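Local coordinates for signal peptidase I (Enterococcus faecalis, PDB 4ME8), which probably cleaves hydrophobic N-terminal signal or leader sequences from secreted proteins, as a serine-type endopeptidase of the S26 family, at residues 86-98 with 111-125. Numbering follows the deposited sequence. Where two conformers were deposited one is given.
Sequences ENYTQDFTLETLE and FVLGDNRPRSDDSRY. With EDO (1,2-ethanediol), chain C; EDO (1,2-ethanediol), chain B.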
ATOM      1  N   GLU A  86      -0.239  20.571   1.180  1.00128.90           N
ATOM      2  CA  GLU A  86      -0.469  19.203   1.662  1.00119.84           C
ATOM      3  C   GLU A  86      -0.115  18.075   0.669  1.00112.23           C
ATOM      4  O   GLU A  86      -0.598  18.055  -0.467  1.00112.37           O
ATOM      5  CB  GLU A  86      -1.929  19.056   2.119  1.00119.86           C
ATOM      6  N   ASN A  87       0.741  17.149   1.111  1.00103.98           N
ATOM      7  CA  ASN A  87       0.956  15.878   0.410  1.00 94.02           C
ATOM      8  C   ASN A  87      -0.177  14.900   0.735  1.00 87.02           C
ATOM      9  O   ASN A  87      -0.529  14.707   1.902  1.00 86.01           O
ATOM     10  CB  ASN A  87       2.293  15.234   0.800  1.00 90.35           C
ATOM     11  CG  ASN A  87       3.484  15.828   0.060  1.00 93.08           C
ATOM     12  OD1 ASN A  87       3.341  16.506  -0.963  1.00 95.05           O
ATOM     13  ND2 ASN A  87       4.677  15.553   0.572  1.00 91.59           N
ATOM     14  N   TYR A  88      -0.734  14.287  -0.306  1.00 81.29           N
ATOM     15  CA  TYR A  88      -1.844  13.344  -0.176  1.00 75.43           C
ATOM     16  C   TYR A  88      -1.455  12.124   0.668  1.00 71.08           C
ATOM     17  O   TYR A  88      -2.241  11.639   1.490  1.00 70.22           O
ATOM     18  CB  TYR A  88      -2.282  12.903  -1.575  1.00 72.54           C
ATOM     19  CG  TYR A  88      -3.615  12.206  -1.635  1.00 69.65           C
ATOM     20  CD1 TYR A  88      -4.773  12.853  -1.232  1.00 73.05           C
ATOM     21  CD2 TYR A  88      -3.721  10.910  -2.122  1.00 64.99           C
ATOM     22  CE1 TYR A  88      -6.004  12.226  -1.297  1.00 71.65           C
ATOM     23  CE2 TYR A  88      -4.947  10.276  -2.196  1.00 63.61           C
ATOM     24  CZ  TYR A  88      -6.086  10.937  -1.780  1.00 67.08           C
ATOM     25  OH  TYR A  88      -7.309  10.313  -1.844  1.00 66.36           O
ATOM     26  N   THR A  89      -0.241  11.630   0.441  1.00 68.69           N
ATOM     27  CA  THR A  89       0.340  10.541   1.219  1.00 64.43           C
ATOM     28  C   THR A  89       1.561  11.098   1.944  1.00 66.89           C
ATOM     29  O   THR A  89       2.421  11.719   1.319  1.00 68.47           O
ATOM     30  CB  THR A  89       0.791   9.368   0.313  1.00 59.34           C
ATOM     31  OG1 THR A  89      -0.295   8.947  -0.525  1.00 57.04           O
ATOM     32  CG2 THR A  89       1.270   8.189   1.145  1.00 55.80           C
ATOM     33  N   GLN A  90       1.637  10.870   3.254  1.00 67.77           N
ATOM     34  CA  GLN A  90       2.734  11.405   4.064  1.00 71.67           C
ATOM     35  C   GLN A  90       4.047  10.706   3.711  1.00 69.05           C
ATOM     36  O   GLN A  90       4.049   9.553   3.249  1.00 63.63           O
ATOM     37  CB  GLN A  90       2.430  11.306   5.582  1.00 74.47           C
ATOM     38  CG  GLN A  90       2.717   9.964   6.274  1.00 72.32           C
ATOM     39  CD  GLN A  90       1.562   8.972   6.186  1.00 71.81           C
ATOM     40  OE1 GLN A  90       0.986   8.765   5.113  1.00 71.36           O
ATOM     41  NE2 GLN A  90       1.222   8.347   7.316  1.00 71.62           N
ATOM     42  N   ASP A  91       5.156  11.415   3.907  1.00 71.07           N
ATOM     43  CA  ASP A  91       6.478  10.814   3.767  1.00 69.83           C
ATOM     44  C   ASP A  91       6.623   9.618   4.728  1.00 66.93           C
ATOM     45  O   ASP A  91       6.279   9.702   5.909  1.00 70.83           O
ATOM     46  CB  ASP A  91       7.589  11.841   4.049  1.00 75.45           C
ATOM     47  CG  ASP A  91       7.639  12.978   3.019  1.00 78.87           C
ATOM     48  OD1 ASP A  91       7.058  12.856   1.922  1.00 76.77           O
ATOM     49  OD2 ASP A  91       8.279  14.006   3.315  1.00 83.75           O
ATOM     50  N   PHE A  92       7.112   8.500   4.210  1.00 62.97           N
ATOM     51  CA  PHE A  92       7.457   7.361   5.048  1.00 62.04           C
ATOM     52  C   PHE A  92       8.359   6.395   4.300  1.00 59.54           C
ATOM     53  O   PHE A  92       8.448   6.440   3.077  1.00 58.96           O
ATOM     54  CB  PHE A  92       6.202   6.622   5.550  1.00 60.78           C
ATOM     55  CG  PHE A  92       5.414   5.916   4.464  1.00 56.96           C
ATOM     56  CD1 PHE A  92       4.403   6.574   3.782  1.00 56.73           C
ATOM     57  CD2 PHE A  92       5.665   4.581   4.152  1.00 54.06           C
ATOM     58  CE1 PHE A  92       3.671   5.926   2.794  1.00 54.14           C
ATOM     59  CE2 PHE A  92       4.945   3.933   3.160  1.00 51.46           C
ATOM     60  CZ  PHE A  92       3.944   4.606   2.483  1.00 50.93           C
ATOM     61  N   THR A  93       9.066   5.574   5.067  1.00 59.76           N
ATOM     62  CA  THR A  93       9.619   4.315   4.601  1.00 57.85           C
ATOM     63  C   THR A  93       9.010   3.201   5.463  1.00 57.65           C
ATOM     64  O   THR A  93       8.264   3.471   6.406  1.00 59.15           O
ATOM     65  CB  THR A  93      11.161   4.267   4.716  1.00 59.54           C
ATOM     66  OG1 THR A  93      11.545   4.211   6.090  1.00 61.67           O
ATOM     67  CG2 THR A  93      11.810   5.477   4.057  1.00 62.03           C
ATOM     68  N   LEU A  94       9.331   1.951   5.151  1.00 56.90           N
ATOM     69  CA  LEU A  94       8.916   0.835   5.998  1.00 57.52           C
ATOM     70  C   LEU A  94       9.651   0.875   7.352  1.00 60.82           C
ATOM     71  O   LEU A  94       9.230   0.222   8.300  1.00 61.14           O
ATOM     72  CB  LEU A  94       9.136  -0.516   5.293  1.00 55.99           C
ATOM     73  CG  LEU A  94       8.453  -0.777   3.941  1.00 51.75           C
ATOM     74  CD1 LEU A  94       8.869  -2.132   3.384  1.00 50.81           C
ATOM     75  CD2 LEU A  94       6.943  -0.692   4.064  1.00 50.76           C
ATOM     76  N   GLU A  95      10.745   1.633   7.438  1.00 64.38           N
ATOM     77  CA  GLU A  95      11.414   1.871   8.724  1.00 70.72           C
ATOM     78  C   GLU A  95      10.761   2.991   9.547  1.00 72.54           C
ATOM     79  O   GLU A  95      10.847   2.981  10.770  1.00 75.24           O
ATOM     80  CB  GLU A  95      12.891   2.206   8.515  1.00 74.59           C
ATOM     81  CG  GLU A  95      13.687   1.137   7.783  1.00 74.00           C
ATOM     82  CD  GLU A  95      15.183   1.408   7.830  1.00 79.85           C
ATOM     83  OE1 GLU A  95      15.705   1.723   8.932  1.00 84.69           O
ATOM     84  OE2 GLU A  95      15.837   1.319   6.769  1.00 76.88           O
ATOM     85  N   THR A  96      10.134   3.958   8.873  1.00 72.52           N
ATOM     86  CA  THR A  96       9.478   5.106   9.534  1.00 75.95           C
ATOM     87  C   THR A  96       8.167   4.714  10.218  1.00 74.23           C
ATOM     88  O   THR A  96       7.753   5.349  11.186  1.00 75.64           O
ATOM     89  CB  THR A  96       9.189   6.238   8.513  1.00 76.49           C
ATOM     90  OG1 THR A  96      10.415   6.907   8.192  1.00 84.13           O
ATOM     91  CG2 THR A  96       8.198   7.284   9.043  1.00 79.91           C
ATOM     92  N   LEU A  97       7.514   3.677   9.706  1.00 68.90           N
ATOM     93  CA  LEU A  97       6.188   3.331  10.168  1.00 67.81           C
ATOM     94  C   LEU A  97       6.261   2.443  11.391  1.00 70.05           C
ATOM     95  O   LEU A  97       6.891   1.383  11.358  1.00 67.57           O
ATOM     96  CB  LEU A  97       5.407   2.626   9.066  1.00 64.23           C
ATOM     97  CG  LEU A  97       5.142   3.423   7.793  1.00 61.61           C
ATOM     98  CD1 LEU A  97       4.656   2.468   6.710  1.00 57.04           C
ATOM     99  CD2 LEU A  97       4.140   4.542   8.040  1.00 62.47           C
ATOM    100  N   GLU A  98       5.621   2.911  12.463  1.00 73.55           N
ATOM    101  CA  GLU A  98       5.409   2.146  13.687  1.00 79.61           C
ATOM    102  C   GLU A  98       4.843   0.761  13.351  1.00 75.16           C
ATOM    103  O   GLU A  98       5.307  -0.248  13.871  1.00 78.00           O
ATOM    104  CB  GLU A  98       4.455   2.942  14.608  1.00 86.67           C
ATOM    105  CG  GLU A  98       4.020   2.268  15.909  1.00 97.88           C
ATOM    106  CD  GLU A  98       3.195   3.181  16.834  1.00105.21           C
ATOM    107  OE1 GLU A  98       2.592   4.173  16.360  1.00103.33           O
ATOM    108  OE2 GLU A  98       3.141   2.902  18.053  1.00113.55           O
ATOM    109  N   PHE A 111       2.542  -5.218   1.271  1.00 40.00           N
ATOM    110  CA  PHE A 111       2.281  -3.873   1.756  1.00 39.79           C
ATOM    111  C   PHE A 111       1.191  -3.309   0.867  1.00 39.15           C
ATOM    112  O   PHE A 111       1.326  -3.310  -0.363  1.00 39.01           O
ATOM    113  CB  PHE A 111       3.538  -3.004   1.646  1.00 40.36           C
ATOM    114  CG  PHE A 111       3.390  -1.652   2.279  1.00 40.55           C
ATOM    115  CD1 PHE A 111       3.603  -1.485   3.634  1.00 42.37           C
ATOM    116  CD2 PHE A 111       3.019  -0.553   1.518  1.00 39.31           C
ATOM    117  CE1 PHE A 111       3.456  -0.236   4.224  1.00 44.21           C
ATOM    118  CE2 PHE A 111       2.858   0.690   2.099  1.00 40.48           C
ATOM    119  CZ  PHE A 111       3.079   0.855   3.453  1.00 43.25           C
ATOM    120  N   VAL A 112       0.096  -2.864   1.474  1.00 40.19           N
ATOM    121  CA  VAL A 112      -1.058  -2.368   0.708  1.00 39.42           C
ATOM    122  C   VAL A 112      -1.444  -0.951   1.142  1.00 39.74           C
ATOM    123  O   VAL A 112      -1.156  -0.547   2.256  1.00 40.33           O
ATOM    124  CB  VAL A 112      -2.272  -3.311   0.823  1.00 40.38           C
ATOM    125  CG1 VAL A 112      -1.896  -4.734   0.399  1.00 40.45           C
ATOM    126  CG2 VAL A 112      -2.864  -3.297   2.232  1.00 42.01           C
ATOM    127  N   LEU A 113      -2.053  -0.193   0.236  1.00 39.50           N
ATOM    128  CA  LEU A 113      -2.532   1.154   0.533  1.00 39.60           C
ATOM    129  C   LEU A 113      -3.894   1.353  -0.122  1.00 40.05           C
ATOM    130  O   LEU A 113      -4.154   0.786  -1.179  1.00 39.82           O
ATOM    131  CB  LEU A 113      -1.567   2.203  -0.009  1.00 39.71           C
ATOM    132  CG  LEU A 113      -0.137   2.287   0.523  1.00 39.73           C
ATOM    133  CD1 LEU A 113       0.624   3.332  -0.266  1.00 40.57           C
ATOM    134  CD2 LEU A 113      -0.083   2.629   2.004  1.00 41.56           C
ATOM    135  N   GLY A 114      -4.751   2.162   0.496  1.00 40.84           N
ATOM    136  CA  GLY A 114      -6.038   2.508  -0.100  1.00 41.92           C
ATOM    137  C   GLY A 114      -5.970   3.807  -0.879  1.00 43.18           C
ATOM    138  O   GLY A 114      -5.271   4.738  -0.467  1.00 44.07           O
ATOM    139  N   ASP A 115      -6.719   3.891  -1.980  1.00 43.72           N
ATOM    140  CA  ASP A 115      -6.678   5.069  -2.856  1.00 45.62           C
ATOM    141  C   ASP A 115      -7.166   6.344  -2.157  1.00 48.54           C
ATOM    142  O   ASP A 115      -6.624   7.421  -2.421  1.00 50.93           O
ATOM    143  CB  ASP A 115      -7.481   4.839  -4.135  1.00 46.78           C
ATOM    144  CG  ASP A 115      -6.873   3.761  -5.045  1.00 45.41           C
ATOM    145  OD1 ASP A 115      -5.767   3.219  -4.769  1.00 42.72           O
ATOM    146  OD2 ASP A 115      -7.522   3.456  -6.067  1.00 47.48           O
ATOM    147  N   ASN A 116      -8.191   6.231  -1.303  1.00 48.58           N
ATOM    148  CA  ASN A 116      -8.628   7.369  -0.480  0.50 51.80           C
ATOM    149  C   ASN A 116      -7.669   7.506   0.713  1.00 51.14           C
ATOM    150  O   ASN A 116      -8.031   7.282   1.874  1.00 51.34           O
ATOM    151  CB  ASN A 116     -10.094   7.227  -0.037  0.50 53.39           C
ATOM    152  CG  ASN A 116     -10.737   8.565   0.318  0.50 57.76           C
ATOM    153  OD1 ASN A 116     -10.240   9.627  -0.053  0.50 60.00           O
ATOM    154  ND2 ASN A 116     -11.850   8.512   1.035  0.50 59.61           N
ATOM    155  N   ARG A 117      -6.436   7.897   0.392  1.00 50.89           N
ATOM    156  CA  ARG A 117      -5.280   7.817   1.307  1.00 50.37           C
ATOM    157  C   ARG A 117      -5.460   8.399   2.717  1.00 53.35           C
ATOM    158  O   ARG A 117      -5.062   7.754   3.698  1.00 52.88           O
ATOM    159  CB  ARG A 117      -4.025   8.421   0.642  1.00 50.69           C
ATOM    160  CG  ARG A 117      -3.504   7.654  -0.568  1.00 47.79           C
ATOM    161  CD  ARG A 117      -2.737   6.403  -0.162  1.00 44.49           C
ATOM    162  NE  ARG A 117      -2.565   5.470  -1.278  1.00 41.85           N
ATOM    163  CZ  ARG A 117      -1.534   5.449  -2.117  1.00 41.28           C
ATOM    164  NH1 ARG A 117      -0.540   6.319  -1.994  1.00 42.83           N
ATOM    165  NH2 ARG A 117      -1.506   4.553  -3.108  1.00 39.63           N
ATOM    166  N   PRO A 118      -6.041   9.610   2.832  1.00 57.29           N
ATOM    167  CA  PRO A 118      -6.219  10.143   4.186  1.00 59.97           C
ATOM    168  C   PRO A 118      -7.344   9.501   5.011  1.00 60.00           C
ATOM    169  O   PRO A 118      -7.494   9.833   6.194  1.00 62.01           O
ATOM    170  CB  PRO A 118      -6.503  11.633   3.954  1.00 65.00           C
ATOM    171  CG  PRO A 118      -6.896  11.761   2.522  1.00 64.87           C
ATOM    172  CD  PRO A 118      -6.254  10.629   1.787  1.00 60.06           C
ATOM    173  N   ARG A 119      -8.136   8.624   4.393  1.00 57.71           N
ATOM    174  CA  ARG A 119      -9.254   7.962   5.065  1.00 58.17           C
ATOM    175  C   ARG A 119      -9.086   6.439   5.060  1.00 53.83           C
ATOM    176  O   ARG A 119     -10.017   5.698   5.351  1.00 53.68           O
ATOM    177  CB  ARG A 119     -10.573   8.375   4.397  1.00 61.57           C
ATOM    178  CG  ARG A 119     -11.176   9.656   4.956  1.00 68.31           C
ATOM    179  CD  ARG A 119     -11.992  10.425   3.922  1.00 72.70           C
ATOM    180  NE  ARG A 119     -11.174  11.394   3.178  1.00 76.16           N
ATOM    181  CZ  ARG A 119     -10.870  12.631   3.595  1.00 81.93           C
ATOM    182  NH1 ARG A 119     -11.308  13.096   4.771  1.00 83.96           N
ATOM    183  NH2 ARG A 119     -10.116  13.418   2.822  1.00 84.29           N
ATOM    184  N   SER A 120      -7.877   5.984   4.755  1.00 51.52           N
ATOM    185  CA  SER A 120      -7.595   4.561   4.582  1.00 48.32           C
ATOM    186  C   SER A 120      -6.831   3.946   5.759  1.00 48.52           C
ATOM    187  O   SER A 120      -5.718   4.375   6.106  1.00 48.47           O
ATOM    188  CB  SER A 120      -6.793   4.334   3.298  1.00 45.58           C
ATOM    189  OG  SER A 120      -6.397   2.975   3.201  1.00 42.78           O
ATOM    190  N   ASP A 121      -7.433   2.921   6.360  1.00 49.05           N
ATOM    191  CA  ASP A 121      -6.710   2.047   7.271  1.00 49.53           C
ATOM    192  C   ASP A 121      -6.001   1.029   6.379  1.00 46.76           C
ATOM    193  O   ASP A 121      -6.632   0.202   5.746  1.00 45.41           O
ATOM    194  CB  ASP A 121      -7.688   1.373   8.237  1.00 52.10           C
ATOM    195  CG  ASP A 121      -7.012   0.784   9.447  1.00 53.71           C
ATOM    196  OD1 ASP A 121      -5.797   0.993   9.639  1.00 54.05           O
ATOM    197  OD2 ASP A 121      -7.719   0.106  10.216  1.00 57.03           O
ATOM    198  N   ASP A 122      -4.684   1.132   6.273  1.00 46.56           N
ATOM    199  CA  ASP A 122      -3.950   0.250   5.374  1.00 44.10           C
ATOM    200  C   ASP A 122      -2.606  -0.075   6.007  1.00 44.08           C
ATOM    201  O   ASP A 122      -2.474   0.049   7.220  1.00 45.57           O
ATOM    202  CB  ASP A 122      -3.852   0.869   3.973  1.00 42.60           C
ATOM    203  CG  ASP A 122      -3.346   2.300   3.990  1.00 43.34           C
ATOM    204  OD1 ASP A 122      -2.496   2.624   4.843  1.00 45.27           O
ATOM    205  OD2 ASP A 122      -3.803   3.101   3.145  1.00 42.62           O
ATOM    206  N   SER A 123      -1.624  -0.514   5.219  1.00 42.80           N
ATOM    207  CA  SER A 123      -0.372  -1.021   5.797  1.00 43.29           C
ATOM    208  C   SER A 123       0.413   0.039   6.562  1.00 45.81           C
ATOM    209  O   SER A 123       1.220  -0.302   7.431  1.00 47.89           O
ATOM    210  CB  SER A 123       0.514  -1.675   4.733  1.00 41.43           C
ATOM    211  OG  SER A 123      -0.003  -2.939   4.342  1.00 41.58           O
ATOM    212  N   ARG A 124       0.177   1.316   6.256  1.00 46.34           N
ATOM    213  CA  ARG A 124       0.742   2.396   7.068  1.00 50.36           C
ATOM    214  C   ARG A 124       0.358   2.306   8.537  1.00 52.92           C
ATOM    215  O   ARG A 124       1.075   2.830   9.379  1.00 55.70           O
ATOM    216  CB  ARG A 124       0.309   3.765   6.548  1.00 51.48           C
ATOM    217  CG  ARG A 124       1.006   4.193   5.274  1.00 51.56           C
ATOM    218  CD  ARG A 124       0.372   5.446   4.699  1.00 53.63           C
ATOM    219  NE  ARG A 124      -1.028   5.232   4.338  1.00 52.60           N
ATOM    220  CZ  ARG A 124      -1.869   6.202   3.980  1.00 54.92           C
ATOM    221  NH1 ARG A 124      -1.461   7.469   3.928  1.00 57.38           N
ATOM    222  NH2 ARG A 124      -3.129   5.904   3.675  1.00 54.44           N
ATOM    223  N   TYR A 125      -0.783   1.675   8.834  1.00 53.49           N
ATOM    224  CA  TYR A 125      -1.351   1.688  10.187  1.00 57.20           C
ATOM    225  C   TYR A 125      -1.653   0.304  10.778  1.00 58.11           C
ATOM    226  O   TYR A 125      -1.543   0.138  11.995  1.00 61.78           O
ATOM    227  CB  TYR A 125      -2.606   2.569  10.209  1.00 58.25           C
ATOM    228  CG  TYR A 125      -2.368   3.942   9.610  1.00 58.48           C
ATOM    229  CD1 TYR A 125      -1.475   4.830  10.200  1.00 61.85           C
ATOM    230  CD2 TYR A 125      -3.017   4.343   8.446  1.00 56.80           C
ATOM    231  CE1 TYR A 125      -1.243   6.085   9.656  1.00 63.18           C
ATOM    232  CE2 TYR A 125      -2.794   5.595   7.894  1.00 58.00           C
ATOM    233  CZ  TYR A 125      -1.907   6.459   8.502  1.00 61.51           C
ATOM    234  OH  TYR A 125      -1.687   7.696   7.956  1.00 64.83           O
TER
HETATM  235  C1  EDO C 201       2.978   5.841  11.544  1.00 69.14           C
HETATM  236  O1  EDO C 201       2.345   6.902  10.803  1.00 56.28           O
HETATM  237  C2  EDO C 201       1.941   4.851  12.079  1.00 67.42           C
HETATM  238  O2  EDO C 201       2.320   3.490  11.795  1.00 68.35           O
HETATM  239  C1  EDO B 200      -9.995  -0.298  -3.173  1.00 49.52           C
HETATM  240  O1  EDO B 200     -11.191   0.463  -2.934  1.00 62.61           O
HETATM  241  C2  EDO B 200      -8.822   0.635  -3.458  1.00 52.28           C
HETATM  242  O2  EDO B 200      -8.339   1.212  -2.243  1.00 46.69           O
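Gln90 OE1 takes a hydrogen bond from Arg124 NH1 at 3.0 Å, on a lone pair in its carbonyl plane, and the guanidinium that gives it is gripped by several groups. Arg124 NE and NH2 hold the Asp122 carboxylate side-on in a salt bridge, each meeting a syn lone pair, with Arg124 NH2 to Asp122 OD2 at 2.9 Å. NH2 also reaches Arg117 O; all three guanidinium nitrogens are thus bonded, which fixes the group's rotation. Asp122 OD2 accepts further from Gly114 N and Ser120 OG, while OD1 caps the helix start at Arg124 N. The Gln90 chain, bent at chi2 (-86°), lets NE2 donate a bent hydrogen bond (135°) to Tyr125 OH.

This web sits where the S26 catalytic fold brings its two antiparallel sheets together: Phe92 is on the short, weakly bonded strand 92-93 beside 56-59, and Phe111 on strand 109-113. Ser120 OG is also hydrogen-bonded to Lys46 NZ, linking the Asp122 carboxylate to that predicted catalytic lysine. Arg124 CG lies over one face of the Phe92 ring, 4.2 Å from its centroid, a CH-pi contact. Phe92 and Phe111 meet rim to rim, planes at 35° (Phe92 CE2 to Phe111 CZ 3.6 Å), and Leu94 CD2 touches Phe111 CD1 at 3.5 Å.

At the other end, Tyr88 OH donates to Asp115 O at 3.0 Å, and Pro118 CD makes a CH-pi contact over one face of the Tyr88 ring, 3.9 Å from its centroid. Thr89 OG1 accepts from Arg117 NH1, in the guanidinium plane; that nitrogen also bonds Tyr58, and NH2 pairs with Glu72.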